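Local coordinates for protein transcriptional repressor, TetR family (Thermus thermophilus, PDB 3ANP) that probably represses transcription by binding DNA as a TetR-family regulator of fatty acid degradation, and binds lauroyl-CoA in a pocket of its all-helical fold, at residues F15-E20 and A36-V41; Y50-K53 and L57-Y60; R74-G79 and V83-H88. One frame throughout, in Å; residues are numbered along the deposited sequence.

Contact 1. Residues F15-E20 and A36-V41; sequences FRAAME and AKAAHV
Ala38 and Ala39 of the segment A36-V41 both meet the single methyl of Ala17, on the helix that carries F15-E20. Ala38 comes first along the chain. Its CB lies 4.1 Å from CB of Ala17. Ala39 is buried and closer, with 3.8 Å between its CB and CB of Ala17. The backbones come near as well: CA of Ala17 and CA of Ala39 are 5.5 Å apart. The side chains that meet are all methyls, and such short side chains let the two helices come close. The area buried is small, 98 Å². Ala39 O accepts a hydrogen bond from Arg13 NE, which adds a polar tie to helix 3-25. His40 then leaves the helix with positive phi (56°) in a Schellman motif. Val41 N closes the turn by bonding back to Ala36 O at 2.9 Å. The segment A36-V41 belongs to the predicted helix-turn-helix of the TetR family. Helix 32-39 rests on helix 3-25, where Ala38 also touches Leu21 and Ala39 touches Ile14. Phe15, which points away from A36-V41, packs with Ala18 and Met19 on helix 54-77.

Contact 2. Residues Y50-K53 and L57-Y60; sequences YPYK and LLDY
Tyr50 and Asp59 make the one hydrogen bond between these segments. The phenol OH of Tyr50 donates to OD2 of Asp59 at 2.7 Å. It meets the anti side of that oxygen, 30° out of the carboxylate plane. The carboxylate stands at the edge of the Tyr50 ring, with the two planes 82° apart, and OD2 of Asp59 also comes within 3.4 Å of ring atom CE1 of Tyr50. With CG anti to the carbonyl carbon (chi1 -69°), the ring is directed toward helix 54-77, where it packs on Ala55 and Val56 and its OH reaches Asp59. Arg11 makes a cation-pi contact with the same ring.

The apolar contact is looser. Tyr52 OH comes 4.4 Å from CD1 of Leu58, a marginal approach.

The amine of Lys53 is engaged outside the two segments. Its NZ is hydrogen-bonded to Phe27 O and Thr30 O, and it makes a cation-pi contact with the Phe27 ring.

Tyr50 ends the predicted helix-turn-helix, and the segment leads on into helix 54-77. Around this joint, Tyr50 packs on Ile14 and Phe15 of helix 3-25, while Leu57 packs on Pro106 and Met107 of helix 101-110.

Contact 3. Residues R74-G79 and V83-H88; sequences RLLAQG and VEVLRH
Leu75 and Val85 mark the nearest approach of the two backbones, with their CA atoms 6.8 Å apart. The two lie on consecutive helices, 54-77 and 82-99, joined by a short turn as a helical hairpin. The first helix finishes in a Schellman motif: Gly79 takes positive phi (96°), and one of the bonds back is Gly79 N to Leu76 O at 2.8 Å.

Val85 points its side chain at the first segment and works through one branch. Its CG2 meets CD2 of Leu76 at 3.7 Å, and the two side chains cross at about a right angle. The same methyl lies 4.0 Å from CB of Leu75. With CB turned toward the first helix and chi1 at 177°, CG2 is the branch that faces Leu75 and Leu76.

One turn further on, His88 meets the other end of Leu75. CD1 of Leu75 approaches CD2 of His88 at 3.4 Å, coming obliquely to the imidazole. Here too the side chains cross at nearly a right angle. NE2 of His88 has its polar partner in OE2 of Glu71, a residue on the same helix as Leu75.

The contact itself is apolar. The polar bond of His88 goes to Glu71, which precedes the first segment. That bond would help fix the rotation of the imidazole while Leu75 packs against it, and the carboxylate may favour a protonated His88.

Overall arrangement
From the N terminus, helix 3-25 leads through a loop to helix 32-39, and contact 1 closes that excursion within the predicted DNA-binding region. The chain then runs through helix 43-49. Contact 2 closes the short joint into helix 54-77. Contact 3 closes the turn between the far end of that helix and helix 82-99. The three loops follow in series; none nests or crosses. Contacts 1 and 2 touch, with Phe15 packed on Tyr50 and Asp59 and Met19 on Tyr60. Contact 3 is remote, its centre about 31 Å from that of contact 2. Helix 54-77 links the two regions, joining the predicted DNA-binding part to the C-terminal part, which holds most of the dodecyl-CoA pocket.

Contact 1. Residues F15-E20 and A36-V41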
loop_
_atom_site.group_PDB
_atom_site.type_symbol
_atom_site.label_atom_id
_atom_site.label_comp_id
_atom_site.label_asym_id
_atom_site.label_seq_id
_atom_site.Cartn_x
_atom_site.Cartn_y
_atom_site.Cartn_z
ATOM N N PHE A 15 -14.174 -24.516 7.264
ATOM C CA PHE A 15 -12.917 -23.908 6.852
ATOM C C PHE A 15 -12.122 -24.849 5.938
ATOM O O PHE A 15 -11.678 -24.465 4.844
ATOM C CB PHE A 15 -12.086 -23.542 8.088
ATOM C CG PHE A 15 -10.711 -23.029 7.759
ATOM C CD1 PHE A 15 -9.602 -23.875 7.816
ATOM C CD2 PHE A 15 -10.527 -21.709 7.357
ATOM C CE1 PHE A 15 -8.330 -23.412 7.471
ATOM C CE2 PHE A 15 -9.269 -21.239 7.013
ATOM C CZ PHE A 15 -8.162 -22.097 7.069
ATOM N N ARG A 16 -11.948 -26.092 6.378
ATOM C CA ARG A 16 -11.202 -27.055 5.575
ATOM C C ARG A 16 -11.836 -27.277 4.223
ATOM O O ARG A 16 -11.138 -27.331 3.195
ATOM C CB ARG A 16 -11.086 -28.397 6.307
ATOM C CG ARG A 16 -10.144 -28.330 7.494
ATOM C CD ARG A 16 -9.707 -29.722 7.944
ATOM N NE ARG A 16 -10.789 -30.442 8.598
ATOM C CZ ARG A 16 -11.482 -31.430 8.042
ATOM N NH1 ARG A 16 -11.205 -31.832 6.805
ATOM N NH2 ARG A 16 -12.468 -32.002 8.723
ATOM N N ALA A 17 -13.159 -27.423 4.221
ATOM C CA ALA A 17 -13.901 -27.645 2.983
ATOM C C ALA A 17 -13.687 -26.490 2.001
ATOM O O ALA A 17 -13.449 -26.704 0.813
ATOM C CB ALA A 17 -15.378 -27.792 3.291
ATOM N N ALA A 18 -13.776 -25.265 2.500
ATOM C CA ALA A 18 -13.583 -24.098 1.635
ATOM C C ALA A 18 -12.159 -23.986 1.086
ATOM O O ALA A 18 -11.966 -23.688 -0.099
ATOM C CB ALA A 18 -13.951 -22.797 2.392
HETATM N N MSE A 19 -11.163 -24.209 1.940
HETATM C CA MSE A 19 -9.772 -24.099 1.512
HETATM C C MSE A 19 -9.448 -25.096 0.396
HETATM O O MSE A 19 -8.782 -24.742 -0.581
HETATM C CB MSE A 19 -8.825 -24.316 2.703
HETATM C CG MSE A 19 -8.869 -23.208 3.761
HETATM SE SE MSE A 19 -8.388 -21.456 3.015
HETATM C CE MSE A 19 -6.614 -21.885 2.353
ATOM N N GLU A 20 -9.913 -26.338 0.544
ATOM C CA GLU A 20 -9.678 -27.357 -0.475
ATOM C C GLU A 20 -10.307 -26.926 -1.812
ATOM O O GLU A 20 -9.660 -27.002 -2.867
ATOM C CB GLU A 20 -10.244 -28.716 -0.019
ATOM C CG GLU A 20 -10.033 -29.850 -1.018
ATOM C CD GLU A 20 -8.575 -30.322 -1.124
ATOM O OE1 GLU A 20 -7.659 -29.641 -0.609
ATOM O OE2 GLU A 20 -8.343 -31.385 -1.740
ATOM N N ALA A 36 -20.791 -25.155 1.310
ATOM C CA ALA A 36 -21.790 -25.723 2.210
ATOM C C ALA A 36 -21.989 -27.212 1.916
ATOM O O ALA A 36 -21.963 -28.054 2.831
ATOM C CB ALA A 36 -23.113 -24.985 2.050
ATOM N N LYS A 37 -22.180 -27.534 0.643
ATOM C CA LYS A 37 -22.377 -28.925 0.244
ATOM C C LYS A 37 -21.176 -29.774 0.649
ATOM O O LYS A 37 -21.341 -30.864 1.194
ATOM C CB LYS A 37 -22.594 -29.033 -1.268
ATOM C CG LYS A 37 -22.971 -30.438 -1.749
ATOM C CD LYS A 37 -23.224 -30.478 -3.253
ATOM C CE LYS A 37 -23.869 -31.800 -3.691
ATOM N NZ LYS A 37 -23.001 -32.992 -3.453
ATOM N N ALA A 38 -19.970 -29.272 0.392
ATOM C CA ALA A 38 -18.759 -30.019 0.738
ATOM C C ALA A 38 -18.588 -30.224 2.240
ATOM O O ALA A 38 -18.033 -31.239 2.666
ATOM C CB ALA A 38 -17.520 -29.319 0.167
ATOM N N ALA A 39 -19.054 -29.264 3.041
ATOM C CA ALA A 39 -18.939 -29.351 4.500
ATOM C C ALA A 39 -20.196 -29.944 5.150
ATOM O O ALA A 39 -20.293 -30.044 6.381
ATOM C CB ALA A 39 -18.669 -27.950 5.093
ATOM N N HIS A 40 -21.149 -30.325 4.306
ATOM C CA HIS A 40 -22.424 -30.885 4.735
ATOM C C HIS A 40 -23.206 -29.989 5.702
ATOM O O HIS A 40 -23.641 -30.428 6.776
ATOM C CB HIS A 40 -22.242 -32.280 5.350
ATOM C CG HIS A 40 -23.493 -33.105 5.330
ATOM N ND1 HIS A 40 -23.699 -34.176 6.175
ATOM C CD2 HIS A 40 -24.603 -33.020 4.555
ATOM C CE1 HIS A 40 -24.882 -34.712 5.925
ATOM N NE2 HIS A 40 -25.451 -34.029 4.947
ATOM N N VAL A 41 -23.373 -28.723 5.322
ATOM C CA VAL A 41 -24.152 -27.774 6.118
ATOM C C VAL A 41 -24.998 -27.011 5.111
ATOM O O VAL A 41 -24.793 -27.153 3.914
ATOM C CB VAL A 41 -23.255 -26.779 6.906
ATOM C CG1 VAL A 41 -22.401 -27.549 7.926
ATOM C CG2 VAL A 41 -22.367 -25.978 5.944
#

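Contact 2. Residues Y50-K53 and L57-Y60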
loop_
_atom_site.group_PDB
_atom_site.type_symbol
_atom_site.label_atom_id
_atom_site.label_comp_id
_atom_site.label_asym_id
_atom_site.label_seq_id
_atom_site.Cartn_x
_atom_site.Cartn_y
_atom_site.Cartn_z
ATOM N N TYR A 50 -19.068 -17.790 8.322
ATOM C CA TYR A 50 -18.264 -16.906 7.469
ATOM C C TYR A 50 -19.238 -16.049 6.649
ATOM O O TYR A 50 -19.741 -16.483 5.618
ATOM C CB TYR A 50 -17.378 -17.756 6.537
ATOM C CG TYR A 50 -16.282 -18.502 7.282
ATOM C CD1 TYR A 50 -15.144 -17.825 7.747
ATOM C CD2 TYR A 50 -16.398 -19.870 7.559
ATOM C CE1 TYR A 50 -14.158 -18.478 8.469
ATOM C CE2 TYR A 50 -15.402 -20.539 8.283
ATOM C CZ TYR A 50 -14.290 -19.835 8.738
ATOM O OH TYR A 50 -13.318 -20.462 9.486
ATOM N N PRO A 51 -19.521 -14.823 7.112
ATOM C CA PRO A 51 -20.437 -13.870 6.472
ATOM C C PRO A 51 -20.126 -13.544 5.022
ATOM O O PRO A 51 -21.008 -13.131 4.271
ATOM C CB PRO A 51 -20.346 -12.637 7.374
ATOM C CG PRO A 51 -19.964 -13.201 8.693
ATOM C CD PRO A 51 -18.938 -14.236 8.328
ATOM N N TYR A 52 -18.867 -13.699 4.632
ATOM C CA TYR A 52 -18.458 -13.464 3.252
ATOM C C TYR A 52 -17.270 -14.387 2.996
ATOM O O TYR A 52 -16.546 -14.721 3.933
ATOM C CB TYR A 52 -18.114 -11.971 3.010
ATOM C CG TYR A 52 -17.262 -11.309 4.074
ATOM C CD1 TYR A 52 -15.872 -11.221 3.940
ATOM C CD2 TYR A 52 -17.850 -10.763 5.216
ATOM C CE1 TYR A 52 -15.085 -10.599 4.920
ATOM C CE2 TYR A 52 -17.083 -10.157 6.197
ATOM C CZ TYR A 52 -15.699 -10.077 6.046
ATOM O OH TYR A 52 -14.953 -9.491 7.036
ATOM N N LYS A 53 -17.093 -14.821 1.748
ATOM C CA LYS A 53 -16.015 -15.760 1.392
ATOM C C LYS A 53 -14.609 -15.355 1.851
ATOM O O LYS A 53 -13.806 -16.220 2.235
ATOM C CB LYS A 53 -16.002 -16.009 -0.121
ATOM C CG LYS A 53 -17.140 -16.900 -0.655
ATOM C CD LYS A 53 -17.244 -16.824 -2.185
ATOM C CE LYS A 53 -15.899 -17.122 -2.867
ATOM N NZ LYS A 53 -15.974 -16.917 -4.358
ATOM N N LEU A 57 -10.448 -16.671 3.984
ATOM C CA LEU A 57 -9.049 -16.355 3.695
ATOM C C LEU A 57 -8.394 -15.598 4.854
ATOM O O LEU A 57 -7.217 -15.801 5.146
ATOM C CB LEU A 57 -8.947 -15.536 2.403
ATOM C CG LEU A 57 -9.531 -16.177 1.140
ATOM C CD1 LEU A 57 -9.470 -15.163 -0.007
ATOM C CD2 LEU A 57 -8.756 -17.462 0.776
ATOM N N LEU A 58 -9.145 -14.729 5.526
ATOM C CA LEU A 58 -8.569 -14.000 6.649
ATOM C C LEU A 58 -8.187 -14.976 7.749
ATOM O O LEU A 58 -7.161 -14.811 8.395
ATOM C CB LEU A 58 -9.545 -12.972 7.198
ATOM C CG LEU A 58 -9.826 -11.813 6.235
ATOM C CD1 LEU A 58 -10.827 -10.880 6.903
ATOM C CD2 LEU A 58 -8.533 -11.067 5.887
ATOM N N ASP A 59 -9.017 -15.990 7.971
ATOM C CA ASP A 59 -8.701 -16.994 8.987
ATOM C C ASP A 59 -7.369 -17.666 8.643
ATOM O O ASP A 59 -6.534 -17.898 9.526
ATOM C CB ASP A 59 -9.811 -18.047 9.063
ATOM C CG ASP A 59 -10.776 -17.805 10.225
ATOM O OD1 ASP A 59 -10.765 -16.687 10.793
ATOM O OD2 ASP A 59 -11.549 -18.731 10.565
ATOM N N TYR A 60 -7.175 -17.980 7.363
ATOM C CA TYR A 60 -5.923 -18.612 6.914
ATOM C C TYR A 60 -4.761 -17.657 7.134
ATOM O O TYR A 60 -3.720 -18.037 7.672
ATOM C CB TYR A 60 -5.992 -18.967 5.429
ATOM C CG TYR A 60 -4.762 -19.689 4.898
ATOM C CD1 TYR A 60 -4.336 -19.503 3.582
ATOM C CD2 TYR A 60 -4.046 -20.581 5.700
ATOM C CE1 TYR A 60 -3.225 -20.191 3.073
ATOM C CE2 TYR A 60 -2.932 -21.268 5.201
ATOM C CZ TYR A 60 -2.534 -21.066 3.888
ATOM O OH TYR A 60 -1.446 -21.749 3.396
#

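Contact 3. Residues R74-G79 and V83-H88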
loop_
_atom_site.group_PDB
_atom_site.type_symbol
_atom_site.label_atom_id
_atom_site.label_comp_id
_atom_site.label_asym_id
_atom_site.label_seq_id
_atom_site.Cartn_x
_atom_site.Cartn_y
_atom_site.Cartn_z
ATOM N N ARG A 74 10.772 -17.175 18.660
ATOM C CA ARG A 74 11.717 -18.262 18.858
ATOM C C ARG A 74 13.131 -17.804 18.504
ATOM O O ARG A 74 14.084 -18.055 19.244
ATOM C CB ARG A 74 11.342 -19.446 17.963
ATOM C CG ARG A 74 11.899 -20.766 18.443
ATOM C CD ARG A 74 12.442 -21.602 17.305
ATOM N NE ARG A 74 11.575 -21.632 16.132
ATOM C CZ ARG A 74 12.041 -21.649 14.887
ATOM N NH1 ARG A 74 13.357 -21.635 14.687
ATOM N NH2 ARG A 74 11.215 -21.684 13.850
ATOM N N LEU A 75 13.266 -17.123 17.367
ATOM C CA LEU A 75 14.578 -16.663 16.923
ATOM C C LEU A 75 15.189 -15.631 17.863
ATOM O O LEU A 75 16.385 -15.694 18.166
ATOM C CB LEU A 75 14.496 -16.125 15.484
ATOM C CG LEU A 75 14.214 -17.211 14.421
ATOM C CD1 LEU A 75 13.980 -16.574 13.047
ATOM C CD2 LEU A 75 15.381 -18.192 14.349
ATOM N N LEU A 76 14.374 -14.695 18.343
ATOM C CA LEU A 76 14.872 -13.680 19.249
ATOM C C LEU A 76 15.336 -14.369 20.530
ATOM O O LEU A 76 16.442 -14.120 21.003
ATOM C CB LEU A 76 13.784 -12.633 19.546
ATOM C CG LEU A 76 13.445 -11.737 18.340
ATOM C CD1 LEU A 76 12.272 -10.823 18.681
ATOM C CD2 LEU A 76 14.688 -10.907 17.940
ATOM N N ALA A 77 14.503 -15.255 21.066
ATOM C CA ALA A 77 14.851 -15.976 22.291
ATOM C C ALA A 77 16.138 -16.779 22.134
ATOM O O ALA A 77 16.873 -16.968 23.104
ATOM C CB ALA A 77 13.709 -16.897 22.705
ATOM N N GLN A 78 16.413 -17.255 20.925
ATOM C CA GLN A 78 17.630 -18.026 20.672
ATOM C C GLN A 78 18.853 -17.108 20.651
ATOM O O GLN A 78 19.990 -17.581 20.631
ATOM C CB GLN A 78 17.556 -18.755 19.328
ATOM C CG GLN A 78 16.538 -19.878 19.237
ATOM C CD GLN A 78 16.476 -20.487 17.837
ATOM O OE1 GLN A 78 15.662 -21.377 17.564
ATOM N NE2 GLN A 78 17.341 -20.006 16.942
ATOM N N GLY A 79 18.615 -15.800 20.634
ATOM C CA GLY A 79 19.713 -14.850 20.615
ATOM C C GLY A 79 20.095 -14.337 19.234
ATOM O O GLY A 79 21.210 -13.851 19.035
ATOM N N VAL A 83 18.086 -7.386 13.610
ATOM C CA VAL A 83 18.092 -7.054 12.189
ATOM C C VAL A 83 18.085 -8.308 11.337
ATOM O O VAL A 83 17.426 -8.349 10.300
ATOM C CB VAL A 83 19.278 -6.139 11.796
ATOM C CG1 VAL A 83 19.380 -6.029 10.263
ATOM C CG2 VAL A 83 19.040 -4.743 12.376
ATOM N N GLU A 84 18.796 -9.345 11.771
ATOM C CA GLU A 84 18.797 -10.592 11.004
ATOM C C GLU A 84 17.434 -11.269 11.106
ATOM O O GLU A 84 17.014 -11.965 10.183
ATOM C CB GLU A 84 19.891 -11.551 11.491
ATOM C CG GLU A 84 21.183 -11.452 10.682
ATOM C CD GLU A 84 20.956 -11.665 9.185
ATOM O OE1 GLU A 84 20.392 -12.715 8.796
ATOM O OE2 GLU A 84 21.346 -10.782 8.394
ATOM N N VAL A 85 16.741 -11.077 12.223
ATOM C CA VAL A 85 15.422 -11.689 12.352
ATOM C C VAL A 85 14.474 -10.971 11.398
ATOM O O VAL A 85 13.586 -11.586 10.815
ATOM C CB VAL A 85 14.878 -11.612 13.784
ATOM C CG1 VAL A 85 13.457 -12.216 13.822
ATOM C CG2 VAL A 85 15.786 -12.406 14.716
ATOM N N LEU A 86 14.660 -9.663 11.254
ATOM C CA LEU A 86 13.848 -8.869 10.330
ATOM C C LEU A 86 14.064 -9.338 8.895
ATOM O O LEU A 86 13.102 -9.552 8.159
ATOM C CB LEU A 86 14.221 -7.398 10.409
ATOM C CG LEU A 86 13.581 -6.582 11.519
ATOM C CD1 LEU A 86 14.170 -5.177 11.501
ATOM C CD2 LEU A 86 12.073 -6.544 11.313
ATOM N N ARG A 87 15.328 -9.465 8.491
ATOM C CA ARG A 87 15.651 -9.920 7.138
ATOM C C ARG A 87 15.053 -11.298 6.898
ATOM O O ARG A 87 14.536 -11.581 5.819
ATOM C CB ARG A 87 17.169 -10.017 6.916
ATOM C CG ARG A 87 17.917 -8.702 6.872
ATOM C CD ARG A 87 19.237 -8.882 6.124
ATOM N NE ARG A 87 20.038 -7.663 6.118
ATOM C CZ ARG A 87 20.748 -7.228 7.155
ATOM N NH1 ARG A 87 20.760 -7.918 8.288
ATOM N NH2 ARG A 87 21.446 -6.102 7.060
ATOM N N HIS A 88 15.149 -12.159 7.906
ATOM C CA HIS A 88 14.605 -13.509 7.799
ATOM C C HIS A 88 13.089 -13.469 7.602
ATOM O O HIS A 88 12.537 -14.156 6.735
ATOM C CB HIS A 88 14.918 -14.303 9.066
ATOM C CG HIS A 88 14.265 -15.646 9.113
ATOM N ND1 HIS A 88 14.738 -16.727 8.400
ATOM C CD2 HIS A 88 13.163 -16.081 9.770
ATOM C CE1 HIS A 88 13.957 -17.770 8.618
ATOM N NE2 HIS A 88 12.993 -17.404 9.444
#